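Long-range contacts in protein Ves (Pseudomonas fluorescens, PDB 5V00), which is a bicupin of unknown molecular function, known as HutD and involved in histidine utilization in Pseudomonas: residues T71-A76 against L91-F96; Q130-V135 against C184-L189; Q136-T141 against I178-R183; T144-S149 against H164-V169. One frame throughout, in Å; residues are numbered along the deposited sequence.

Interaction 1: residues T71-A76 against L91-F96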
loop_
_atom_site.group_PDB
_atom_site.type_symbol
_atom_site.label_atom_id
_atom_site.label_comp_id
_atom_site.label_asym_id
_atom_site.label_seq_id
_atom_site.Cartn_x
_atom_site.Cartn_y
_atom_site.Cartn_z
ATOM N N THR B 71 10.437 -15.618 8.252
ATOM C CA THR B 71 11.734 -15.290 8.750
ATOM C C THR B 71 11.662 -14.482 10.008
ATOM O O THR B 71 11.015 -13.424 10.066
ATOM C CB THR B 71 12.570 -14.489 7.746
ATOM O OG1 THR B 71 12.547 -15.095 6.481
ATOM C CG2 THR B 71 13.998 -14.362 8.207
ATOM N N VAL B 72 12.318 -14.901 11.095
ATOM C CA VAL B 72 12.380 -14.054 12.285
ATOM C C VAL B 72 13.154 -12.791 12.019
ATOM O O VAL B 72 14.266 -12.859 11.511
ATOM C CB VAL B 72 13.065 -14.789 13.498
ATOM C CG1 VAL B 72 13.346 -13.834 14.640
ATOM C CG2 VAL B 72 12.196 -15.988 13.892
ATOM N N ILE B 73 12.558 -11.633 12.308
ATOM C CA ILE B 73 13.214 -10.364 12.125
ATOM C C ILE B 73 13.413 -9.509 13.380
ATOM O O ILE B 73 14.215 -8.549 13.364
ATOM C CB ILE B 73 12.604 -9.475 10.996
ATOM C CG1 ILE B 73 11.181 -9.078 11.376
ATOM C CG2 ILE B 73 12.639 -10.198 9.663
ATOM C CD1 ILE B 73 10.497 -8.144 10.426
ATOM N N GLN B 74 12.751 -9.869 14.464
ATOM C CA GLN B 74 13.029 -9.228 15.725
ATOM C C GLN B 74 12.798 -10.256 16.813
ATOM O O GLN B 74 11.899 -11.101 16.723
ATOM C CB GLN B 74 12.057 -8.063 15.962
ATOM C CG GLN B 74 12.492 -7.080 17.020
ATOM C CD GLN B 74 11.585 -5.834 16.956
ATOM O OE1 GLN B 74 11.573 -5.106 15.948
ATOM N NE2 GLN B 74 10.749 -5.678 17.948
ATOM N N GLY B 75 13.621 -10.108 17.831
ATOM C CA GLY B 75 13.674 -11.110 18.894
ATOM C C GLY B 75 14.698 -12.190 18.578
ATOM O O GLY B 75 15.278 -12.262 17.523
ATOM N N ALA B 76 14.922 -13.073 19.539
ATOM C CA ALA B 76 16.087 -13.977 19.431
ATOM C C ALA B 76 15.778 -15.299 18.750
ATOM O O ALA B 76 16.714 -16.047 18.454
ATOM C CB ALA B 76 16.660 -14.226 20.854
ATOM N N LEU B 91 16.205 -19.012 13.956
ATOM C CA LEU B 91 17.042 -17.944 14.406
ATOM C C LEU B 91 16.801 -16.673 13.562
ATOM O O LEU B 91 16.238 -16.796 12.452
ATOM C CB LEU B 91 18.523 -18.344 14.259
ATOM C CG LEU B 91 19.046 -19.313 15.374
ATOM C CD1 LEU B 91 20.444 -19.767 14.998
ATOM C CD2 LEU B 91 19.151 -18.657 16.711
ATOM N N PRO B 92 17.231 -15.557 14.063
ATOM C CA PRO B 92 17.015 -14.328 13.268
ATOM C C PRO B 92 17.558 -14.400 11.887
ATOM O O PRO B 92 18.714 -14.836 11.683
ATOM C CB PRO B 92 17.739 -13.264 14.084
ATOM C CG PRO B 92 17.638 -13.747 15.515
ATOM C CD PRO B 92 17.803 -15.231 15.374
ATOM N N LEU B 93 16.756 -13.994 10.904
ATOM C CA LEU B 93 17.142 -13.900 9.496
ATOM C C LEU B 93 17.363 -15.191 8.809
ATOM O O LEU B 93 17.930 -15.239 7.711
ATOM C CB LEU B 93 18.271 -12.900 9.226
ATOM C CG LEU B 93 18.049 -11.497 9.851
ATOM C CD1 LEU B 93 19.163 -10.487 9.533
ATOM C CD2 LEU B 93 16.722 -10.821 9.441
ATOM N N GLN B 94 16.876 -16.304 9.407
ATOM C CA GLN B 94 16.972 -17.596 8.751
ATOM C C GLN B 94 15.636 -17.992 8.147
ATOM O O GLN B 94 14.646 -18.289 8.865
ATOM C CB GLN B 94 17.385 -18.665 9.797
ATOM C CG GLN B 94 18.664 -18.312 10.473
ATOM C CD GLN B 94 19.759 -17.879 9.539
ATOM O OE1 GLN B 94 20.171 -18.655 8.667
ATOM N NE2 GLN B 94 20.254 -16.652 9.722
ATOM N N PRO B 95 15.504 -17.885 6.795
ATOM C CA PRO B 95 14.221 -18.173 6.232
ATOM C C PRO B 95 13.779 -19.631 6.363
ATOM O O PRO B 95 14.617 -20.527 6.357
ATOM C CB PRO B 95 14.398 -17.775 4.748
ATOM C CG PRO B 95 15.815 -18.065 4.524
ATOM C CD PRO B 95 16.527 -17.658 5.765
ATOM N N PHE B 96 12.484 -19.856 6.499
ATOM C CA PHE B 96 11.915 -21.234 6.689
ATOM C C PHE B 96 10.662 -21.382 5.856
ATOM O O PHE B 96 9.703 -20.593 6.060
ATOM C CB PHE B 96 11.597 -21.516 8.168
ATOM C CG PHE B 96 11.002 -22.883 8.354
ATOM C CD1 PHE B 96 11.707 -24.001 7.950
ATOM C CD2 PHE B 96 9.698 -23.034 8.764
ATOM C CE1 PHE B 96 11.152 -25.301 8.058
ATOM C CE2 PHE B 96 9.150 -24.290 8.830
ATOM C CZ PHE B 96 9.831 -25.409 8.505
HETATM O O HOH W 1 13.818 -17.245 11.250
#

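Interaction 2: residues Q130-V135 against C184-L189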
loop_
_atom_site.group_PDB
_atom_site.type_symbol
_atom_site.label_atom_id
_atom_site.label_comp_id
_atom_site.label_asym_id
_atom_site.label_seq_id
_atom_site.Cartn_x
_atom_site.Cartn_y
_atom_site.Cartn_z
ATOM N N GLN B 130 15.262 -14.399 -1.298
ATOM C CA GLN B 130 16.642 -14.512 -0.837
ATOM C C GLN B 130 17.019 -13.352 0.084
ATOM O O GLN B 130 16.871 -12.186 -0.273
ATOM C CB GLN B 130 17.525 -14.514 -2.062
ATOM C CG GLN B 130 19.016 -14.621 -1.718
ATOM C CD GLN B 130 19.908 -14.678 -2.933
ATOM O OE1 GLN B 130 19.496 -14.455 -4.046
ATOM N NE2 GLN B 130 21.207 -14.913 -2.675
ATOM N N TRP B 131 17.526 -13.654 1.261
ATOM C CA TRP B 131 18.135 -12.657 2.152
ATOM C C TRP B 131 19.570 -12.394 1.704
ATOM O O TRP B 131 20.330 -13.361 1.387
ATOM C CB TRP B 131 18.100 -13.149 3.584
ATOM C CG TRP B 131 16.752 -13.136 4.180
ATOM C CD1 TRP B 131 15.855 -14.142 4.230
ATOM C CD2 TRP B 131 16.161 -12.036 4.847
ATOM N NE1 TRP B 131 14.722 -13.747 4.876
ATOM C CE2 TRP B 131 14.880 -12.443 5.257
ATOM C CE3 TRP B 131 16.554 -10.717 5.048
ATOM C CZ2 TRP B 131 13.975 -11.587 5.921
ATOM C CZ3 TRP B 131 15.678 -9.863 5.764
ATOM C CH2 TRP B 131 14.375 -10.305 6.135
ATOM N N VAL B 132 19.937 -11.110 1.631
ATOM C CA VAL B 132 21.240 -10.679 1.097
ATOM C C VAL B 132 21.855 -9.599 1.959
ATOM O O VAL B 132 21.180 -9.030 2.861
ATOM C CB VAL B 132 21.173 -10.229 -0.382
ATOM C CG1 VAL B 132 20.658 -11.305 -1.306
ATOM C CG2 VAL B 132 20.404 -8.936 -0.485
ATOM N N ASP B 133 23.152 -9.287 1.711
ATOM C CA ASP B 133 23.782 -8.201 2.414
ATOM C C ASP B 133 24.849 -7.654 1.529
ATOM O O ASP B 133 25.187 -8.241 0.491
ATOM C CB ASP B 133 24.327 -8.671 3.742
ATOM C CG ASP B 133 24.658 -7.541 4.735
ATOM O OD1 ASP B 133 24.421 -6.326 4.524
ATOM O OD2 ASP B 133 25.147 -7.981 5.816
ATOM N N GLY B 134 25.382 -6.512 1.883
ATOM C CA GLY B 134 26.461 -5.923 1.098
ATOM C C GLY B 134 25.956 -5.361 -0.225
ATOM O O GLY B 134 24.791 -5.010 -0.387
ATOM N N VAL B 135 26.815 -5.381 -1.216
ATOM C CA VAL B 135 26.494 -4.834 -2.526
ATOM C C VAL B 135 26.031 -5.976 -3.444
ATOM O O VAL B 135 26.679 -7.004 -3.558
ATOM C CB VAL B 135 27.701 -4.072 -3.104
ATOM C CG1 VAL B 135 27.391 -3.606 -4.518
ATOM C CG2 VAL B 135 28.096 -2.904 -2.215
ATOM N N CYS B 184 18.849 -6.965 3.484
ATOM C CA CYS B 184 17.456 -6.961 3.058
ATOM C C CYS B 184 17.057 -8.309 2.476
ATOM O O CYS B 184 17.903 -9.192 2.239
ATOM C CB CYS B 184 17.259 -5.859 2.011
ATOM S SG CYS B 184 18.169 -6.118 0.452
ATOM N N CYS B 185 15.770 -8.482 2.225
ATOM C CA CYS B 185 15.212 -9.645 1.589
ATOM C C CYS B 185 14.705 -9.286 0.198
ATOM O O CYS B 185 14.010 -8.254 0.014
ATOM C CB CYS B 185 14.079 -10.263 2.423
ATOM S SG CYS B 185 13.488 -11.860 1.799
ATOM N N LEU B 186 15.126 -10.033 -0.780
ATOM C CA LEU B 186 14.747 -9.876 -2.190
ATOM C C LEU B 186 13.672 -10.885 -2.545
ATOM O O LEU B 186 13.899 -12.093 -2.425
ATOM C CB LEU B 186 15.943 -10.097 -3.142
ATOM C CG LEU B 186 17.152 -9.204 -2.911
ATOM C CD1 LEU B 186 18.232 -9.602 -3.875
ATOM C CD2 LEU B 186 16.848 -7.712 -2.932
ATOM N N ILE B 187 12.482 -10.454 -2.962
ATOM C CA ILE B 187 11.425 -11.348 -3.392
ATOM C C ILE B 187 11.004 -11.025 -4.818
ATOM O O ILE B 187 10.866 -9.836 -5.176
ATOM C CB ILE B 187 10.228 -11.302 -2.447
ATOM C CG1 ILE B 187 10.664 -11.782 -1.044
ATOM C CG2 ILE B 187 9.026 -12.031 -2.951
ATOM C CD1 ILE B 187 9.650 -11.585 0.024
ATOM N N GLU B 188 10.766 -12.027 -5.624
ATOM C CA GLU B 188 10.339 -11.852 -6.955
ATOM C C GLU B 188 9.103 -12.747 -7.224
ATOM O O GLU B 188 9.078 -13.935 -6.870
ATOM C CB GLU B 188 11.401 -12.206 -7.949
ATOM C CG GLU B 188 12.630 -11.341 -7.854
ATOM C CD GLU B 188 13.740 -11.710 -8.891
ATOM O OE1 GLU B 188 13.501 -12.385 -9.883
ATOM O OE2 GLU B 188 14.804 -11.294 -8.667
ATOM N N LEU B 189 8.100 -12.161 -7.822
ATOM C CA LEU B 189 6.815 -12.851 -8.051
ATOM C C LEU B 189 6.345 -12.579 -9.451
ATOM O O LEU B 189 6.369 -11.421 -9.918
ATOM C CB LEU B 189 5.804 -12.405 -7.021
ATOM C CG LEU B 189 6.122 -12.778 -5.567
ATOM C CD1 LEU B 189 5.549 -11.791 -4.658
ATOM C CD2 LEU B 189 5.447 -14.141 -5.315
#

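Interaction 3: residues Q136-T141 against I178-R183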
loop_
_atom_site.group_PDB
_atom_site.type_symbol
_atom_site.label_atom_id
_atom_site.label_comp_id
_atom_site.label_asym_id
_atom_site.label_seq_id
_atom_site.Cartn_x
_atom_site.Cartn_y
_atom_site.Cartn_z
ATOM N N GLN B 136 24.865 -5.849 -4.042
ATOM C CA GLN B 136 24.284 -6.906 -4.880
ATOM C C GLN B 136 23.798 -6.272 -6.183
ATOM O O GLN B 136 23.443 -5.052 -6.269
ATOM C CB GLN B 136 23.066 -7.512 -4.218
ATOM C CG GLN B 136 23.345 -7.930 -2.770
ATOM C CD GLN B 136 23.864 -9.257 -2.678
ATOM O OE1 GLN B 136 23.337 -10.171 -3.420
ATOM N NE2 GLN B 136 24.923 -9.451 -1.900
ATOM N N ARG B 137 23.722 -7.097 -7.232
ATOM C CA ARG B 137 23.199 -6.657 -8.515
ATOM C C ARG B 137 22.589 -7.862 -9.189
ATOM O O ARG B 137 23.269 -8.909 -9.249
ATOM C CB ARG B 137 24.279 -6.108 -9.429
ATOM C CG ARG B 137 23.733 -5.546 -10.716
ATOM C CD ARG B 137 24.891 -5.168 -11.656
ATOM N NE ARG B 137 24.462 -4.550 -12.885
ATOM C CZ ARG B 137 25.265 -4.170 -13.863
ATOM N NH1 ARG B 137 26.552 -4.308 -13.667
ATOM N NH2 ARG B 137 24.744 -3.644 -14.979
ATOM N N PHE B 138 21.352 -7.764 -9.605
ATOM C CA PHE B 138 20.697 -8.822 -10.310
ATOM C C PHE B 138 19.905 -8.338 -11.477
ATOM O O PHE B 138 19.473 -7.186 -11.517
ATOM C CB PHE B 138 19.849 -9.689 -9.356
ATOM C CG PHE B 138 18.697 -8.963 -8.718
ATOM C CD1 PHE B 138 18.912 -8.165 -7.595
ATOM C CD2 PHE B 138 17.452 -9.050 -9.218
ATOM C CE1 PHE B 138 17.862 -7.495 -6.986
ATOM C CE2 PHE B 138 16.404 -8.389 -8.576
ATOM C CZ PHE B 138 16.635 -7.577 -7.486
ATOM N N PHE B 139 19.673 -9.241 -12.441
ATOM C CA PHE B 139 18.827 -8.981 -13.614
ATOM C C PHE B 139 17.634 -9.904 -13.488
ATOM O O PHE B 139 17.820 -11.130 -13.271
ATOM C CB PHE B 139 19.524 -9.234 -14.944
ATOM C CG PHE B 139 20.774 -8.424 -15.114
ATOM C CD1 PHE B 139 21.935 -8.741 -14.412
ATOM C CD2 PHE B 139 20.802 -7.401 -15.982
ATOM C CE1 PHE B 139 23.083 -7.983 -14.525
ATOM C CE2 PHE B 139 22.004 -6.611 -16.148
ATOM C CZ PHE B 139 23.125 -6.928 -15.413
ATOM N N SER B 140 16.438 -9.365 -13.704
ATOM C CA SER B 140 15.251 -10.186 -13.586
ATOM C C SER B 140 14.134 -9.769 -14.509
ATOM O O SER B 140 13.868 -8.557 -14.642
ATOM C CB SER B 140 14.763 -10.198 -12.154
ATOM O OG SER B 140 13.643 -11.058 -12.056
ATOM N N THR B 141 13.421 -10.779 -15.085
ATOM C CA THR B 141 12.239 -10.530 -15.827
ATOM C C THR B 141 10.968 -10.562 -14.973
ATOM O O THR B 141 9.856 -10.439 -15.524
ATOM C CB THR B 141 12.072 -11.563 -16.951
ATOM O OG1 THR B 141 11.908 -12.876 -16.367
ATOM C CG2 THR B 141 13.210 -11.565 -17.951
ATOM N N ILE B 178 18.965 -4.353 -11.367
ATOM C CA ILE B 178 18.716 -3.771 -10.048
ATOM C C ILE B 178 19.954 -3.975 -9.181
ATOM O O ILE B 178 20.418 -5.069 -8.955
ATOM C CB ILE B 178 17.450 -4.361 -9.346
ATOM C CG1 ILE B 178 16.222 -4.081 -10.205
ATOM C CG2 ILE B 178 17.348 -3.764 -7.945
ATOM C CD1 ILE B 178 14.973 -4.760 -9.695
ATOM N N SER B 179 20.479 -2.858 -8.655
ATOM C CA SER B 179 21.521 -2.911 -7.661
ATOM C C SER B 179 20.940 -2.609 -6.302
ATOM O O SER B 179 20.085 -1.706 -6.168
ATOM C CB SER B 179 22.597 -1.864 -7.984
ATOM O OG SER B 179 23.311 -2.160 -9.231
ATOM N N VAL B 180 21.412 -3.308 -5.271
ATOM C CA VAL B 180 20.954 -3.081 -3.932
ATOM C C VAL B 180 22.144 -3.050 -2.988
ATOM O O VAL B 180 23.069 -3.830 -3.159
ATOM C CB VAL B 180 20.020 -4.210 -3.452
ATOM C CG1 VAL B 180 19.479 -3.918 -2.096
ATOM C CG2 VAL B 180 18.895 -4.415 -4.411
ATOM N N THR B 181 22.145 -2.145 -2.010
ATOM C CA THR B 181 23.191 -2.133 -0.973
ATOM C C THR B 181 22.567 -2.174 0.373
ATOM O O THR B 181 21.656 -1.343 0.679
ATOM C CB THR B 181 24.091 -0.849 -1.106
ATOM O OG1 THR B 181 24.738 -0.864 -2.402
ATOM C CG2 THR B 181 25.117 -0.843 -0.000
ATOM N N GLY B 182 22.948 -3.167 1.160
ATOM C CA GLY B 182 22.514 -3.364 2.558
ATOM C C GLY B 182 21.730 -4.613 2.870
ATOM O O GLY B 182 21.406 -5.389 1.969
ATOM N N ARG B 183 21.406 -4.825 4.127
ATOM C CA ARG B 183 20.819 -6.063 4.553
ATOM C C ARG B 183 19.317 -6.068 4.302
ATOM O O ARG B 183 18.575 -5.204 4.881
ATOM C CB ARG B 183 21.102 -6.299 6.007
ATOM C CG ARG B 183 20.708 -7.681 6.519
ATOM C CD ARG B 183 21.880 -8.587 6.498
ATOM N NE ARG B 183 21.767 -9.940 7.093
ATOM C CZ ARG B 183 21.437 -11.090 6.405
ATOM N NH1 ARG B 183 21.031 -11.158 5.085
ATOM N NH2 ARG B 183 21.448 -12.243 7.084
#

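Interaction 4: residues T144-S149 against H164-V169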
loop_
_atom_site.group_PDB
_atom_site.type_symbol
_atom_site.label_atom_id
_atom_site.label_comp_id
_atom_site.label_asym_id
_atom_site.label_seq_id
_atom_site.Cartn_x
_atom_site.Cartn_y
_atom_site.Cartn_z
ATOM N N THR B 144 6.927 -8.644 -10.534
ATOM C CA THR B 144 6.984 -7.871 -9.286
ATOM C C THR B 144 8.263 -8.203 -8.531
ATOM O O THR B 144 8.642 -9.353 -8.399
ATOM C CB THR B 144 5.785 -8.216 -8.395
ATOM O OG1 THR B 144 4.595 -7.872 -9.092
ATOM C CG2 THR B 144 5.823 -7.479 -7.067
ATOM N N VAL B 145 8.939 -7.182 -8.118
ATOM C CA VAL B 145 10.146 -7.295 -7.317
ATOM C C VAL B 145 9.975 -6.532 -6.043
ATOM O O VAL B 145 9.606 -5.338 -6.055
ATOM C CB VAL B 145 11.445 -6.819 -8.073
ATOM C CG1 VAL B 145 12.649 -7.024 -7.146
ATOM C CG2 VAL B 145 11.607 -7.563 -9.371
ATOM N N LEU B 146 10.308 -7.152 -4.908
ATOM C CA LEU B 146 10.107 -6.576 -3.607
ATOM C C LEU B 146 11.464 -6.563 -2.878
ATOM O O LEU B 146 12.237 -7.579 -2.953
ATOM C CB LEU B 146 9.088 -7.367 -2.749
ATOM C CG LEU B 146 7.720 -7.419 -3.404
ATOM C CD1 LEU B 146 7.015 -8.672 -2.852
ATOM C CD2 LEU B 146 6.949 -6.185 -2.958
ATOM N N VAL B 147 11.756 -5.487 -2.211
ATOM C CA VAL B 147 12.986 -5.316 -1.414
ATOM C C VAL B 147 12.597 -4.875 -0.034
ATOM O O VAL B 147 12.184 -3.748 0.162
ATOM C CB VAL B 147 14.021 -4.337 -2.032
ATOM C CG1 VAL B 147 15.275 -4.276 -1.224
ATOM C CG2 VAL B 147 14.375 -4.729 -3.451
ATOM N N PHE B 148 12.794 -5.754 0.966
ATOM C CA PHE B 148 12.388 -5.489 2.357
ATOM C C PHE B 148 13.618 -5.298 3.215
ATOM O O PHE B 148 14.450 -6.208 3.331
ATOM C CB PHE B 148 11.590 -6.682 2.891
ATOM C CG PHE B 148 11.179 -6.569 4.334
ATOM C CD1 PHE B 148 10.108 -5.763 4.694
ATOM C CD2 PHE B 148 11.840 -7.290 5.321
ATOM C CE1 PHE B 148 9.745 -5.616 6.005
ATOM C CE2 PHE B 148 11.538 -7.122 6.638
ATOM C CZ PHE B 148 10.420 -6.356 7.004
ATOM N N SER B 149 13.784 -4.115 3.783
ATOM C CA SER B 149 14.949 -3.736 4.578
ATOM C C SER B 149 14.945 -4.222 6.029
ATOM O O SER B 149 13.896 -4.090 6.701
ATOM C CB SER B 149 15.056 -2.200 4.615
ATOM O OG SER B 149 16.074 -1.799 5.492
ATOM N N HIS B 164 12.412 -2.099 7.996
ATOM C CA HIS B 164 11.112 -2.681 7.654
ATOM C C HIS B 164 10.323 -1.903 6.619
ATOM O O HIS B 164 9.208 -2.293 6.308
ATOM C CB HIS B 164 10.236 -2.966 8.853
ATOM C CG HIS B 164 10.954 -3.742 9.910
ATOM N ND1 HIS B 164 10.454 -3.858 11.202
ATOM C CD2 HIS B 164 12.108 -4.456 9.866
ATOM C CE1 HIS B 164 11.280 -4.632 11.901
ATOM N NE2 HIS B 164 12.290 -5.015 11.123
ATOM N N ASP B 165 10.994 -0.941 5.981
ATOM C CA ASP B 165 10.440 -0.303 4.795
ATOM C C ASP B 165 10.607 -1.281 3.615
ATOM O O ASP B 165 11.521 -2.152 3.653
ATOM C CB ASP B 165 11.177 1.008 4.480
ATOM C CG ASP B 165 10.978 2.120 5.502
ATOM O OD1 ASP B 165 9.999 2.080 6.308
ATOM O OD2 ASP B 165 11.808 3.061 5.483
ATOM N N CYS B 166 9.743 -1.191 2.609
ATOM C CA CYS B 166 9.768 -2.121 1.470
ATOM C C CYS B 166 9.564 -1.412 0.152
ATOM O O CYS B 166 8.610 -0.678 0.022
ATOM C CB CYS B 166 8.615 -3.119 1.664
ATOM S SG CYS B 166 8.516 -4.473 0.513
ATOM N N LEU B 167 10.457 -1.627 -0.820
ATOM C CA LEU B 167 10.310 -1.127 -2.153
ATOM C C LEU B 167 9.665 -2.187 -2.990
ATOM O O LEU B 167 9.920 -3.404 -2.810
ATOM C CB LEU B 167 11.677 -0.776 -2.693
ATOM C CG LEU B 167 11.659 -0.186 -4.085
ATOM C CD1 LEU B 167 12.608 0.972 -4.227
ATOM C CD2 LEU B 167 11.884 -1.237 -5.142
ATOM N N GLN B 168 8.746 -1.790 -3.872
ATOM C CA GLN B 168 8.045 -2.682 -4.783
ATOM C C GLN B 168 8.120 -2.153 -6.215
ATOM O O GLN B 168 7.805 -0.981 -6.462
ATOM C CB GLN B 168 6.600 -2.827 -4.416
ATOM C CG GLN B 168 5.769 -3.699 -5.330
ATOM C CD GLN B 168 4.377 -4.054 -4.762
ATOM O OE1 GLN B 168 4.110 -3.883 -3.581
ATOM N NE2 GLN B 168 3.574 -4.717 -5.585
ATOM N N VAL B 169 8.581 -3.008 -7.128
ATOM C CA VAL B 169 8.524 -2.697 -8.559
ATOM C C VAL B 169 7.375 -3.533 -9.071
ATOM O O VAL B 169 7.241 -4.772 -8.807
ATOM C CB VAL B 169 9.801 -3.075 -9.320
ATOM C CG1 VAL B 169 9.591 -2.750 -10.822
ATOM C CG2 VAL B 169 10.982 -2.482 -8.724
#

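Interaction 1: residues T71-A76 against L91-F96
Thr-71 and Pro-95 run alongside one another, with Thr-71 OG1 3.7 Å from Pro-95 CB, while the methyl of Thr-71 goes to Leu-93. With OG1 beside the backbone N (chi1 -49°), CG2 falls anti to that N and is pressed onto the main chain of Leu-93, where CG2 to CA is 3.4 Å, closer than usual for two carbons. The hydroxyl is engaged outside the pair, by Trp-131. One residue on, the side chain of Val-72 sets out toward the other segment, and its CG1 comes to 3.9 Å from Pro-92 CA. Ile-73 meets Leu-93 differently: it stands across the leucine, and Ile-73 CG2 touches Leu-93 CD2 at 4.1 Å. Residues Leu-91 to Gln-94 form a type II beta turn packed against the end of strand 67-74, probably in the N-terminal cupin part of this bicupin, and Ile-73 and Gln-74 form a classic beta bulge opposite Arg-114. A single direct hydrogen bond joins the segments, from Leu-93 N to Val-72 O at 2.8 Å; it is nearly straight, 166° at the hydrogen, and lies in the carbonyl plane. A water supplements it, accepting from Val-72 N at 2.8 Å and donating to the carbonyl oxygens of Leu-91 and Gln-94. Within the turn, Gln-94 folds its side chain back so that NE2 donates to Pro-92 O at 3.1 Å. Farther along, the ring of Pro-92 sets CG against Gly-75 O and CD against Ala-76 O, the latter 3.4 Å apart.

Interaction 2: residues Q130-V135 against C184-L189
Cys-185 lays its side chain across the indole of Trp-131. Its CB stands over the centre of the six-membered ring, 3.4 Å from the centroid and only 2° off the ring normal, a CH-pi contact almost perpendicular to the ring. Cys-185 SG, swung anti to its own backbone N (chi1 -172°), comes over the five-membered ring of the same indole, 3.8 Å from that centroid, in a sulfur-aromatic contact. One short side chain thus covers both rings from the same face. Across the sheet from this pair, Val-132 CG2 meets Cys-184 SG at 3.7 Å, and Val-132 CG1 meets Leu-186 CD1 at 3.9 Å, the valine and leucine set crosswise.

Behind these side chains runs an antiparallel ladder between strands 125-132 and 184-191, an edge pairing in a five-stranded sheet of the bicupin. Trp-131 and Cys-185 form a non-hydrogen-bonded pair, which brings their CA atoms close and helps to bring sulfur and indole together. The pairs on either side are hydrogen-bonded: Leu-186 N gives a bond of 2.8 Å to Gln-130 O, almost straight at 175°, and Val-132 N gives one of 2.9 Å to Cys-184 O. The reverse bond from Cys-184 N to Val-132 O is longer, at 3.2 Å. Val-132 O, besides that bond, takes one from Arg-183 NH1. Farther out, Trp-131 NE1 is hydrogen-bonded to Thr-71 OG1, which probably helps to fix the rotation of the indole above the cysteine. On the Val-132 face, Val-147 packs against Cys-184 and Leu-186.

Interaction 3: residues Q136-T141 against I178-R183
The ring of Phe-138 covers Ile-178 with one face, the two side chains extending in a common direction. Ile-178 CB sits above that face, offset toward the rim and 3.8 Å from Phe-138 CZ, in a CH-pi contact. Phe-138 CG stands between the backbone N and the carbonyl carbon (chi1 65°), which leans the ring over the partner strand; its edge then meets Val-180 CG2, 4.1 Å from CE1. Below, strands 135-140 and 176-181 of the bicupin pair antiparallel. Phe-138 and Ile-178 exchange two bonds, that from Ile-178 N to Phe-138 O (2.9 Å) running at 173°; Gln-136 and Val-180 exchange two more. Replacing Phe-138 by an alanine would probably open a gap over Ile-178 and leave Val-180 CG2 without its ring-edge neighbour. On the other face the extended Arg-137 passes Ser-179, CG to OG 3.7 Å, toward a salt bridge with Asp-177. The face of Phe-138, Ile-178 and Val-180 is apolar, the first two also meeting Val-145, except for Gln-136, whose NE2 is bonded to Asp-133 O. The ladder satisfies the main-chain N and O atoms of these pairs, so ring and aliphatic groups pack without polar demands while charged Arg-137 keeps to the exposed face.

Interaction 4: residues T144-S149 against H164-V169
The rings of Phe-148 and His-164 are tilted only 12° from one another but displaced so that little of one covers the other, with centroids 5.6 Å apart. The rim of the phenylalanine touches the histidine: CE1 is 3.4 Å from His-164 O, which approaches the ring obliquely, and CZ is 3.8 Å from His-164 CD2. Cys-166 CB lies at the edge of the Phe-148 ring, near its plane, and Ser-149 O is in plane at the edge of the imidazole. Beneath the rings, strands 144-149 and 166-170 pair antiparallel in a five-stranded sheet of this bicupin. Phe-148 owes its reach to CG lying anti to the backbone N (chi1 177°); it also stacks with Phe-116 and touches Ile-73, joining this sheet to the neighbouring six-stranded one. An alanine in place of Phe-148 would probably leave the His-164 ring without its aromatic neighbour and open a gap between the two sheets.

Farther along the same face, Leu-146 flanks Gln-168, and Leu-146 CD2 rests on Gln-168 CG at 3.6 Å. The buried amide beyond is satisfied: Gln-168 OE1 accepts from Thr-35 and Trp-14, and NE2 reaches Asp-170. On the opposite face Val-145 faces Val-169 and Val-147 faces Leu-167, both pairs 4.3 Å between CB atoms. Six backbone hydrogen bonds link the segments. Where the strand gives way to loop, Asp-165 OD2 forms a salt bridge with Arg-15 and OD1 accepts from Ala-16 N, and His-164 N donates to Ser-149 O at 2.8 Å from above the carbonyl plane.

How the interactions relate
From the N terminus, interaction 1 comes first and stands alone: it closes a short loop between residues 71-76 and 91-96 before any of the others opens. The rest nest like a set of boxes. Interaction 2 spans the widest loop, interaction 3 lies inside it, and interaction 4 lies inside interaction 3; none cross. Interactions 2 and 4 share a sheet, in which strands 184-191 and 144-149 are neighbours, whereas interaction 3 belongs to the sheet packed against it. Interaction 1 is bound to this nested set through Trp-131, His-164 and Arg-183, probably tying the N-terminal and C-terminal cupin parts together.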